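Local coordinates for protein lectin (Pleurotus ostreatus, PDB 6T0Q) that binds calcium ions and, as a fungal lectin with carbohydrate-binding-module character, recognises galactose-type sugars such as N-acetyl-D-galactosamine, at residues I36-E40 / S51-F55; D146-L152 / D167-A173; S198-S204 / A333-F339; R216-K220 / L324-W330. One frame throughout, in Å; residues are numbered along the deposited sequence. Where two conformers were deposited one is given.

In the fold
The four contacts fall into two pairs at far ends of an all-beta chain. Interactions 1 and 2 come first in sequence, with centres 10 Å apart; they meet through strands 51-60 and 150-151, neighbours in one antiparallel sheet, and Thr151 OG1 probably hydrogen-bonds Pro54 O. Interactions 3 and 4 lie on the other side of the chain's centre, about 46 to 53 Å from the first pair between centres. They share the sheet containing strands 199-202, 214-222 and 331-338, and interaction 4 is nested inside the long loop that interaction 3 closes. Each pair therefore belongs to its own beta-rich half, and each half carries a calcium site.

Interaction 1 (I36-E40 / S51-F55); sequences IWTGE and STRPF
Trp37 lays one face of its indole over the aliphatic stem of Arg53, where CZ2 of Trp37 comes 3.6 Å from Arg53 CG. With CG anti to the backbone nitrogen (chi1 -164°), the indole swings back over strand 51-60, although its CB sets out in the other direction. Phe55 meets the same indole obliquely, the two six-membered planes being turned 45° to each other, and its CZ lies 3.6 Å from Trp37 CE3. Ile36 CD1 lies against Phe55 CD1, 3.8 Å away, the two side chains running in opposite directions. The arrangement joins the end of strand 34-37 to strand 51-60, which belongs to an antiparallel sheet of the N-terminal beta sandwich, and it places the indole beside Asn118, a calcium ligand. The chain turns at Thr38, whose OG1 accepts from Glu40 N to form an ST turn. The turn brings the Glu40 carboxylate to Arg53, which grips it side-on with two nitrogens in a salt bridge: Arg53 NE to Glu40 OE1 2.9 Å, Arg53 NH2 to Glu40 OE2 2.8 Å on its syn lone pair. Thr38 CG2 packs against Arg53 CG, and Ser51 CB lies over the rim of one guanidinium face. Thr38 OG1 also donates to the anti lone pair of Glu40 OE1 at 2.6 Å, as does a water to that oxygen. The water accepts from Trp37 NE1 at 3.0 Å and donates to Ser51 OG, tying the indole to the salt bridge; Ser51 OG in addition bonds Ile49 O. Arg53 NH1 bonds back to Thr52 O.

Interaction 2 (D146-L152 / D167-A173); sequences DESWKTL and DSNWPSA
Lys150 and Ser172 form a single beta bridge, flanked by two backbone hydrogen bonds. Ala173 N donates to Trp149 O at 2.8 Å in a practically straight bond (178°), and Thr151 N donates to Pro171 O at 3.0 Å. Charge enters through Lys150, whose chain bends at chi2 (-48°) and again at chi4, bringing NZ back over the opposite segment, where it bonds Trp170 O at 2.9 Å and Asp167 O at 3.1 Å. These carbonyls belong to the first and last residues of a type I beta turn, which Trp170 N closes on Asp167 O; the ammonium group thus holds both ends. The contact stitches the edge strand 150-151 of the sandwich to the loop that leads into strand 174-178. A water links Lys150 NZ to Asp167 OD1, while Asp167 OD2 makes a salt bridge with Arg56. The apolar part lies with Leu152, whose CD2 sits 3.6 Å from the centroid of the five-membered ring of Trp170, 8° off the normal, a CH-pi contact; Asp167 CB lies against the opposite face. The methyl of Ala173 packs on Trp149 CB, and water joins Glu147 O to Ser172 OG.

Interaction 3 (S198-S204 / A333-F339); sequences SNWIWTS and AKIIGAF
Trp200 faces both Ile336 and Gly337, the signature of a classic beta bulge in an antiparallel strand pair. Its carbonyl oxygen accepts from Ile336 N at 2.8 Å and only weakly from Gly337 N at 3.5 Å, while Trp200 N donates to Gly337 O. The register consequently slips by one residue between Trp200 and Ile201. CG of Trp200 stands beside the backbone nitrogen (chi1 -62°), which turns the ring edge to Gly337 O and Ala338 O; Phe339 approaches the indole obliquely, and Trp344 stacks on it. Asn199, paired with Ala338 where the side chains diverge, rests its amide against the branches of Ile335, with OD1 3.9 Å from CG2 of Ile335. From the bulge itself, Ile336 reaches along to Trp202, with its CD1 3.9 Å from Trp202 CB, and that indole extends to Asn281, a ligand of the second calcium. Lys334 closes the pair through reciprocal backbone bonds with Trp202, and its fully extended chain runs alongside Ser204, with CD 4.0 Å from Ser204 CA. Lys334 NZ bonds Asn206 O and also donates, at 3.0 Å, to a water that itself hydrogen-bonds Ser204 O at 2.7 Å.

Interaction 4 (R216-K220 / L324-W330); sequences RAFRK and LIDEFGW
Arg219 carries its CD onto the face of Trp330, 3.6 Å from the centroid of the six-membered ring, in a CH-pi contact that joins strand 214-222 to the type II beta turn Glu327 to Trp330. The approach is toward the rim, Arg219 CD lying 3.3 Å from Trp330 CH2. The methyl of Ala217 meets the same outer part of the ring obliquely, 3.7 Å from CH2 of Trp330. Further along, the arginine chain bends at chi3 (58°), so that the guanidinium leaves the indole and stands steeply to it, their planes 69° apart. Here Ile325 CG1 sits over the centre of the guanidinium face, 3.5 Å from Arg219 CZ. At the edge of that group, Arg219 NE donates to Glu327 OE2 at 2.8 Å in a salt bridge, in the guanidinium plane and onto the anti lone pair of the carboxylate; Arg219 NH2 adds only a weak bond to the same oxygen. Backbone carbonyls complete the ring of acceptors: Arg219 NH1 bonds Phe320 O and Pro322 O, and Arg219 NH2 bonds Pro323 O. Glu327 OE1, for its part, bonds a glycerol probably carried over from crystallisation. Strand 311-313 lies beside the contact, Lys311 and Ile313 touching Trp330, and Asp326 OD2 has a long, weak ion pair with Lys17 of the second subunit. The loop is folded by its own bonds: Trp330 N closes the turn on Glu327 O at 3.1 Å, and in an Asx turn Phe328 N meets Asp326 OD1 at 2.9 Å from above the carboxylate plane.

Interaction 1 (I36-E40 / S51-F55)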
# COMPACT_ATOMS: atom_id res chain seq x y z
N ILE A 36 28.95 31.98 0.22
CA ILE A 36 29.72 31.99 -1.02
C ILE A 36 29.03 32.85 -2.07
O ILE A 36 27.80 33.01 -2.08
CB ILE A 36 29.99 30.58 -1.59
CG1 ILE A 36 28.68 29.86 -1.90
CG2 ILE A 36 30.88 29.79 -0.63
CD1 ILE A 36 28.89 28.45 -2.50
N TRP A 37 29.84 33.41 -2.95
CA TRP A 37 29.38 34.06 -4.16
C TRP A 37 30.47 33.85 -5.21
O TRP A 37 31.27 32.91 -5.10
CB TRP A 37 29.02 35.54 -3.86
CG TRP A 37 28.19 36.17 -4.94
CD1 TRP A 37 28.58 37.13 -5.83
CD2 TRP A 37 26.82 35.85 -5.26
NE1 TRP A 37 27.54 37.44 -6.67
CE2 TRP A 37 26.45 36.67 -6.35
CE3 TRP A 37 25.87 34.97 -4.73
CZ2 TRP A 37 25.17 36.64 -6.92
CZ3 TRP A 37 24.59 34.93 -5.30
CH2 TRP A 37 24.26 35.77 -6.38
N THR A 38 30.52 34.73 -6.22
CA THR A 38 31.42 34.54 -7.35
C THR A 38 32.78 35.20 -7.16
O THR A 38 33.75 34.79 -7.80
CB THR A 38 30.81 35.12 -8.63
OG1 THR A 38 30.55 36.52 -8.44
CG2 THR A 38 29.52 34.39 -9.00
N GLY A 39 32.88 36.25 -6.35
CA GLY A 39 34.10 37.02 -6.32
C GLY A 39 34.21 38.06 -7.41
O GLY A 39 35.27 38.66 -7.57
N GLU A 40 33.12 38.30 -8.16
CA GLU A 40 33.12 39.41 -9.11
C GLU A 40 33.50 40.72 -8.44
O GLU A 40 34.17 41.56 -9.04
CB GLU A 40 31.75 39.50 -9.79
CG GLU A 40 31.60 38.41 -10.87
CD GLU A 40 30.16 38.18 -11.28
OE1 GLU A 40 29.40 37.56 -10.49
OE2 GLU A 40 29.78 38.64 -12.38
N SER A 51 22.04 40.21 -10.30
CA SER A 51 22.52 39.07 -11.06
C SER A 51 22.01 37.78 -10.43
O SER A 51 21.67 37.75 -9.24
CB SER A 51 24.05 39.05 -11.13
OG SER A 51 24.61 39.16 -9.83
N THR A 52 21.98 36.73 -11.24
CA THR A 52 21.73 35.37 -10.81
C THR A 52 22.96 34.53 -11.12
O THR A 52 23.55 34.67 -12.20
CB THR A 52 20.48 34.80 -11.50
OG1 THR A 52 19.36 35.65 -11.24
CG2 THR A 52 20.17 33.39 -11.00
N ARG A 53 23.37 33.67 -10.18
CA ARG A 53 24.62 32.94 -10.34
C ARG A 53 24.46 31.49 -9.91
O ARG A 53 23.75 31.21 -8.93
CB ARG A 53 25.74 33.61 -9.52
CG ARG A 53 26.10 35.03 -10.00
CD ARG A 53 26.70 34.97 -11.40
NE ARG A 53 27.21 36.26 -11.88
CZ ARG A 53 26.62 36.97 -12.84
NH1 ARG A 53 25.50 36.54 -13.41
NH2 ARG A 53 27.15 38.12 -13.23
N PRO A 54 25.10 30.54 -10.61
CA PRO A 54 25.00 29.13 -10.24
C PRO A 54 26.09 28.69 -9.27
O PRO A 54 27.21 29.20 -9.27
CB PRO A 54 25.20 28.41 -11.58
CG PRO A 54 26.20 29.28 -12.29
CD PRO A 54 25.86 30.73 -11.87
N PHE A 55 25.73 27.71 -8.44
CA PHE A 55 26.65 27.08 -7.50
C PHE A 55 26.37 25.58 -7.47
O PHE A 55 25.21 25.18 -7.39
CB PHE A 55 26.50 27.69 -6.09
CG PHE A 55 26.72 29.18 -6.08
CD1 PHE A 55 28.01 29.70 -5.95
CD2 PHE A 55 25.67 30.05 -6.28
CE1 PHE A 55 28.23 31.07 -5.99
CE2 PHE A 55 25.87 31.43 -6.31
CZ PHE A 55 27.16 31.95 -6.18
O HOH W 1 27.42 38.98 -9.28

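Interaction 2 (D146-L152 / D167-A173)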
# COMPACT_ATOMS: atom_id res chain seq x y z
N ASP A 146 31.20 26.18 0.57
CA ASP A 146 32.51 26.78 0.79
C ASP A 146 33.22 26.91 -0.56
O ASP A 146 32.61 26.76 -1.62
CB ASP A 146 33.33 25.98 1.81
CG ASP A 146 33.62 24.55 1.37
OD1 ASP A 146 33.49 24.20 0.17
OD2 ASP A 146 33.99 23.75 2.26
N GLU A 147 34.54 27.19 -0.51
CA GLU A 147 35.31 27.42 -1.73
C GLU A 147 35.50 26.17 -2.57
O GLU A 147 36.04 26.27 -3.68
CB GLU A 147 36.69 28.02 -1.37
CG GLU A 147 37.69 27.04 -0.74
CD GLU A 147 37.42 26.76 0.73
OE1 GLU A 147 36.43 27.29 1.29
OE2 GLU A 147 38.19 26.00 1.35
N SER A 148 35.07 24.99 -2.10
CA SER A 148 35.13 23.81 -2.95
C SER A 148 33.95 23.72 -3.91
O SER A 148 33.96 22.88 -4.81
CB SER A 148 35.22 22.53 -2.11
OG SER A 148 34.01 22.30 -1.39
N TRP A 149 32.93 24.56 -3.74
CA TRP A 149 31.83 24.60 -4.69
C TRP A 149 32.28 25.30 -5.97
O TRP A 149 33.20 26.12 -5.96
CB TRP A 149 30.63 25.33 -4.08
CG TRP A 149 29.92 24.51 -3.02
CD1 TRP A 149 30.49 23.91 -1.93
CD2 TRP A 149 28.52 24.19 -2.97
NE1 TRP A 149 29.52 23.24 -1.21
CE2 TRP A 149 28.31 23.40 -1.83
CE3 TRP A 149 27.43 24.49 -3.80
CZ2 TRP A 149 27.05 22.91 -1.48
CZ3 TRP A 149 26.17 24.00 -3.45
CH2 TRP A 149 25.99 23.23 -2.30
N LYS A 150 31.65 24.94 -7.09
CA LYS A 150 31.92 25.58 -8.37
C LYS A 150 30.85 26.63 -8.67
O LYS A 150 29.70 26.50 -8.25
CB LYS A 150 31.97 24.54 -9.50
CG LYS A 150 33.17 23.58 -9.42
CD LYS A 150 34.47 24.33 -9.19
CE LYS A 150 35.71 23.47 -9.51
NZ LYS A 150 35.82 23.11 -10.97
N THR A 151 31.24 27.66 -9.41
CA THR A 151 30.32 28.71 -9.80
C THR A 151 30.68 29.20 -11.20
O THR A 151 31.60 28.67 -11.84
CB THR A 151 30.34 29.87 -8.79
OG1 THR A 151 29.28 30.80 -9.10
CG2 THR A 151 31.66 30.61 -8.83
N LEU A 152 29.95 30.20 -11.68
CA LEU A 152 30.30 30.90 -12.92
C LEU A 152 30.05 32.39 -12.72
O LEU A 152 29.15 32.79 -11.99
CB LEU A 152 29.47 30.43 -14.12
CG LEU A 152 29.65 29.03 -14.71
CD1 LEU A 152 28.62 28.85 -15.82
CD2 LEU A 152 31.05 28.83 -15.25
N ASP A 167 31.07 20.49 -14.70
CA ASP A 167 31.56 21.71 -14.06
C ASP A 167 33.07 21.67 -13.82
O ASP A 167 33.59 22.50 -13.06
CB ASP A 167 30.79 21.98 -12.76
CG ASP A 167 31.01 20.91 -11.68
OD1 ASP A 167 31.98 20.12 -11.76
OD2 ASP A 167 30.20 20.86 -10.73
N SER A 168 33.78 20.74 -14.47
CA SER A 168 35.21 20.56 -14.19
C SER A 168 36.01 21.82 -14.47
O SER A 168 36.99 22.10 -13.77
CB SER A 168 35.75 19.39 -15.01
OG SER A 168 35.46 19.57 -16.38
N ASN A 169 35.62 22.60 -15.48
CA ASN A 169 36.34 23.83 -15.82
C ASN A 169 35.72 25.08 -15.20
O ASN A 169 36.21 26.18 -15.47
CB ASN A 169 36.42 23.98 -17.34
CG ASN A 169 37.36 22.97 -17.97
OD1 ASN A 169 38.43 22.67 -17.44
ND2 ASN A 169 36.96 22.42 -19.11
N TRP A 170 34.67 24.94 -14.39
CA TRP A 170 34.13 26.10 -13.69
C TRP A 170 35.11 26.59 -12.63
O TRP A 170 35.81 25.79 -12.00
CB TRP A 170 32.81 25.75 -13.00
CG TRP A 170 31.64 25.51 -13.88
CD1 TRP A 170 31.66 25.14 -15.19
CD2 TRP A 170 30.26 25.62 -13.50
NE1 TRP A 170 30.36 25.01 -15.66
CE2 TRP A 170 29.49 25.30 -14.64
CE3 TRP A 170 29.60 25.96 -12.31
CZ2 TRP A 170 28.10 25.31 -14.62
CZ3 TRP A 170 28.21 25.98 -12.30
CH2 TRP A 170 27.48 25.65 -13.45
N PRO A 171 35.16 27.90 -12.38
CA PRO A 171 35.98 28.40 -11.28
C PRO A 171 35.37 28.06 -9.92
O PRO A 171 34.19 27.72 -9.81
CB PRO A 171 36.00 29.92 -11.52
CG PRO A 171 34.68 30.19 -12.19
CD PRO A 171 34.46 28.99 -13.09
N SER A 172 36.21 28.17 -8.89
CA SER A 172 35.78 27.96 -7.51
C SER A 172 34.94 29.12 -7.01
O SER A 172 35.23 30.29 -7.30
CB SER A 172 37.00 27.80 -6.60
OG SER A 172 37.87 26.80 -7.06
N ALA A 173 33.91 28.81 -6.23
CA ALA A 173 33.17 29.85 -5.52
C ALA A 173 34.11 30.62 -4.59
O ALA A 173 35.13 30.09 -4.13
CB ALA A 173 32.01 29.22 -4.72
O HOH W 2 36.34 24.59 -6.34
O HOH W 3 38.86 25.75 -3.94
O HOH W 4 34.55 20.55 -10.51

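Interaction 3 (S198-S204 / A333-F339)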
# COMPACT_ATOMS: atom_id res chain seq x y z
N SER A 198 -1.13 22.52 11.26
CA SER A 198 -1.59 21.29 11.90
C SER A 198 -2.68 21.62 12.93
O SER A 198 -2.94 22.78 13.24
CB SER A 198 -0.42 20.56 12.57
OG SER A 198 0.58 20.26 11.62
N ASN A 199 -3.33 20.57 13.43
CA ASN A 199 -4.43 20.72 14.37
C ASN A 199 -4.21 19.89 15.62
O ASN A 199 -3.69 18.77 15.55
CB ASN A 199 -5.78 20.28 13.77
CG ASN A 199 -6.08 20.95 12.46
OD1 ASN A 199 -6.58 22.07 12.43
ND2 ASN A 199 -5.76 20.28 11.36
N TRP A 200 -4.64 20.42 16.76
CA TRP A 200 -4.85 19.57 17.91
C TRP A 200 -6.06 18.69 17.66
O TRP A 200 -7.13 19.19 17.28
CB TRP A 200 -5.07 20.42 19.16
CG TRP A 200 -3.93 21.31 19.55
CD1 TRP A 200 -3.75 22.62 19.20
CD2 TRP A 200 -2.83 20.97 20.41
NE1 TRP A 200 -2.60 23.11 19.78
CE2 TRP A 200 -2.02 22.12 20.53
CE3 TRP A 200 -2.46 19.81 21.10
CZ2 TRP A 200 -0.86 22.14 21.31
CZ3 TRP A 200 -1.31 19.83 21.87
CH2 TRP A 200 -0.52 21.00 21.97
N ILE A 201 -5.90 17.37 17.81
CA ILE A 201 -7.00 16.44 17.63
C ILE A 201 -7.18 15.63 18.91
O ILE A 201 -6.30 15.56 19.77
CB ILE A 201 -6.81 15.49 16.42
CG1 ILE A 201 -5.57 14.60 16.60
CG2 ILE A 201 -6.71 16.30 15.12
CD1 ILE A 201 -5.38 13.56 15.47
N TRP A 202 -8.35 15.00 19.02
CA TRP A 202 -8.63 14.07 20.11
C TRP A 202 -9.78 13.17 19.65
O TRP A 202 -10.26 13.29 18.52
CB TRP A 202 -8.97 14.80 21.41
CG TRP A 202 -8.71 13.99 22.66
CD1 TRP A 202 -9.65 13.44 23.50
CD2 TRP A 202 -7.43 13.64 23.21
NE1 TRP A 202 -9.03 12.79 24.54
CE2 TRP A 202 -7.67 12.89 24.38
CE3 TRP A 202 -6.11 13.90 22.83
CZ2 TRP A 202 -6.63 12.39 25.17
CZ3 TRP A 202 -5.08 13.41 23.61
CH2 TRP A 202 -5.35 12.66 24.78
N THR A 203 -10.20 12.26 20.52
CA THR A 203 -11.45 11.56 20.27
C THR A 203 -12.62 12.51 20.53
O THR A 203 -12.48 13.58 21.12
CB THR A 203 -11.56 10.31 21.14
OG1 THR A 203 -11.00 10.56 22.43
CG2 THR A 203 -10.83 9.14 20.49
N SER A 204 -13.81 12.09 20.08
CA SER A 204 -14.96 12.99 20.07
C SER A 204 -15.60 13.15 21.45
O SER A 204 -16.58 13.89 21.56
CB SER A 204 -15.99 12.51 19.05
OG SER A 204 -16.39 11.18 19.33
N ALA A 333 -10.87 11.28 13.76
CA ALA A 333 -10.41 12.14 14.84
C ALA A 333 -11.15 13.48 14.80
O ALA A 333 -11.51 13.98 13.72
CB ALA A 333 -8.90 12.37 14.75
N LYS A 334 -11.37 14.06 15.97
CA LYS A 334 -12.03 15.35 16.09
C LYS A 334 -10.98 16.46 16.16
O LYS A 334 -10.03 16.38 16.95
CB LYS A 334 -12.90 15.41 17.34
CG LYS A 334 -13.59 16.76 17.57
CD LYS A 334 -14.45 16.73 18.82
CE LYS A 334 -15.10 18.10 19.08
NZ LYS A 334 -16.02 18.07 20.25
N ILE A 335 -11.14 17.48 15.33
CA ILE A 335 -10.28 18.65 15.40
C ILE A 335 -10.72 19.50 16.59
O ILE A 335 -11.86 19.96 16.65
CB ILE A 335 -10.32 19.46 14.10
CG1 ILE A 335 -9.51 18.73 13.02
CG2 ILE A 335 -9.74 20.86 14.31
CD1 ILE A 335 -9.56 19.40 11.66
N ILE A 336 -9.83 19.64 17.57
CA ILE A 336 -10.12 20.51 18.71
C ILE A 336 -9.87 21.97 18.33
O ILE A 336 -10.65 22.85 18.70
CB ILE A 336 -9.27 20.08 19.92
CG1 ILE A 336 -9.40 18.57 20.15
CG2 ILE A 336 -9.66 20.89 21.17
CD1 ILE A 336 -10.85 18.05 20.27
N GLY A 337 -8.80 22.22 17.58
CA GLY A 337 -8.53 23.56 17.07
C GLY A 337 -7.26 23.54 16.23
O GLY A 337 -6.44 22.62 16.33
N ALA A 338 -7.12 24.55 15.39
CA ALA A 338 -5.86 24.71 14.67
C ALA A 338 -4.77 25.12 15.64
O ALA A 338 -5.04 25.70 16.69
CB ALA A 338 -5.99 25.75 13.55
N PHE A 339 -3.52 24.83 15.29
CA PHE A 339 -2.41 25.24 16.14
C PHE A 339 -2.50 26.73 16.42
O PHE A 339 -2.70 27.53 15.51
CB PHE A 339 -1.05 24.93 15.51
CG PHE A 339 0.10 25.42 16.33
CD1 PHE A 339 0.38 24.84 17.57
CD2 PHE A 339 0.89 26.49 15.91
CE1 PHE A 339 1.43 25.29 18.36
CE2 PHE A 339 1.95 26.94 16.69
CZ PHE A 339 2.22 26.34 17.92
O HOH W 5 -17.80 15.68 20.02

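Interaction 4 (R216-K220 / L324-W330)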
# COMPACT_ATOMS: atom_id res chain seq x y z
N ARG A 216 -6.10 7.45 24.68
CA ARG A 216 -6.78 7.39 23.40
C ARG A 216 -5.76 7.08 22.32
O ARG A 216 -4.62 7.53 22.40
CB ARG A 216 -7.48 8.72 23.06
CG ARG A 216 -8.41 9.25 24.15
CD ARG A 216 -9.60 8.30 24.34
NE ARG A 216 -10.56 8.80 25.32
CZ ARG A 216 -10.72 8.29 26.54
NH1 ARG A 216 -10.00 7.26 26.94
NH2 ARG A 216 -11.63 8.82 27.35
N ALA A 217 -6.17 6.33 21.30
CA ALA A 217 -5.26 5.98 20.22
C ALA A 217 -5.65 6.68 18.93
O ALA A 217 -6.82 6.98 18.69
CB ALA A 217 -5.21 4.46 19.99
N PHE A 218 -4.63 6.93 18.09
CA PHE A 218 -4.77 7.64 16.83
C PHE A 218 -3.88 6.97 15.79
O PHE A 218 -2.76 6.55 16.10
CB PHE A 218 -4.37 9.12 16.98
CG PHE A 218 -5.13 9.83 18.06
CD1 PHE A 218 -4.68 9.81 19.38
CD2 PHE A 218 -6.31 10.51 17.78
CE1 PHE A 218 -5.39 10.45 20.38
CE2 PHE A 218 -7.03 11.14 18.78
CZ PHE A 218 -6.56 11.12 20.08
N ARG A 219 -4.38 6.88 14.55
CA ARG A 219 -3.67 6.18 13.48
C ARG A 219 -3.74 6.97 12.18
O ARG A 219 -4.79 7.52 11.84
CB ARG A 219 -4.24 4.78 13.23
CG ARG A 219 -3.95 3.76 14.32
CD ARG A 219 -4.72 2.46 14.07
NE ARG A 219 -4.41 1.87 12.77
CZ ARG A 219 -3.41 1.02 12.56
NH1 ARG A 219 -2.61 0.66 13.56
NH2 ARG A 219 -3.21 0.52 11.34
N LYS A 220 -2.64 6.98 11.45
CA LYS A 220 -2.59 7.55 10.11
C LYS A 220 -1.67 6.70 9.25
O LYS A 220 -0.53 6.43 9.64
CB LYS A 220 -2.12 9.01 10.13
CG LYS A 220 -1.94 9.64 8.75
CD LYS A 220 -3.28 9.96 8.08
CE LYS A 220 -3.05 10.62 6.73
NZ LYS A 220 -4.33 10.89 6.03
N LEU A 324 -1.36 -3.23 9.89
CA LEU A 324 -2.46 -3.77 9.09
C LEU A 324 -3.68 -4.18 9.92
O LEU A 324 -4.40 -5.11 9.54
CB LEU A 324 -1.99 -4.96 8.26
CG LEU A 324 -0.98 -4.71 7.15
CD1 LEU A 324 -0.87 -5.95 6.27
CD2 LEU A 324 -1.37 -3.51 6.31
N ILE A 325 -3.96 -3.48 11.02
CA ILE A 325 -5.09 -3.91 11.83
C ILE A 325 -6.40 -3.56 11.14
O ILE A 325 -6.48 -2.71 10.23
CB ILE A 325 -5.05 -3.30 13.24
CG1 ILE A 325 -5.38 -1.81 13.20
CG2 ILE A 325 -3.69 -3.51 13.89
CD1 ILE A 325 -5.64 -1.23 14.57
N ASP A 326 -7.46 -4.23 11.58
CA ASP A 326 -8.82 -3.89 11.19
C ASP A 326 -9.23 -2.62 11.92
O ASP A 326 -9.30 -2.60 13.16
CB ASP A 326 -9.75 -5.05 11.54
CG ASP A 326 -11.19 -4.82 11.10
OD1 ASP A 326 -11.51 -3.76 10.51
OD2 ASP A 326 -12.01 -5.73 11.34
N GLU A 327 -9.51 -1.56 11.17
CA GLU A 327 -9.87 -0.28 11.75
C GLU A 327 -11.38 -0.11 11.89
O GLU A 327 -11.85 1.01 12.11
CB GLU A 327 -9.26 0.86 10.93
CG GLU A 327 -7.75 0.93 11.12
CD GLU A 327 -7.07 1.92 10.19
OE1 GLU A 327 -7.71 2.38 9.22
OE2 GLU A 327 -5.88 2.22 10.44
N PHE A 328 -12.14 -1.20 11.81
CA PHE A 328 -13.56 -1.12 12.08
C PHE A 328 -13.78 -0.61 13.51
O PHE A 328 -13.10 -1.02 14.45
CB PHE A 328 -14.23 -2.48 11.90
CG PHE A 328 -15.73 -2.45 12.07
CD1 PHE A 328 -16.30 -2.59 13.32
CD2 PHE A 328 -16.56 -2.27 10.97
CE1 PHE A 328 -17.68 -2.56 13.48
CE2 PHE A 328 -17.94 -2.23 11.12
CZ PHE A 328 -18.50 -2.37 12.38
N GLY A 329 -14.75 0.29 13.66
CA GLY A 329 -15.03 0.86 14.96
C GLY A 329 -14.16 2.04 15.36
O GLY A 329 -14.45 2.67 16.39
N TRP A 330 -13.11 2.35 14.61
CA TRP A 330 -12.38 3.59 14.83
C TRP A 330 -13.12 4.75 14.17
O TRP A 330 -13.66 4.61 13.07
CB TRP A 330 -10.96 3.49 14.25
CG TRP A 330 -10.04 2.51 14.95
CD1 TRP A 330 -10.21 1.15 15.08
CD2 TRP A 330 -8.78 2.82 15.59
NE1 TRP A 330 -9.15 0.61 15.77
CE2 TRP A 330 -8.26 1.60 16.09
CE3 TRP A 330 -8.06 4.00 15.80
CZ2 TRP A 330 -7.05 1.53 16.78
CZ3 TRP A 330 -6.86 3.93 16.49
CH2 TRP A 330 -6.37 2.71 16.97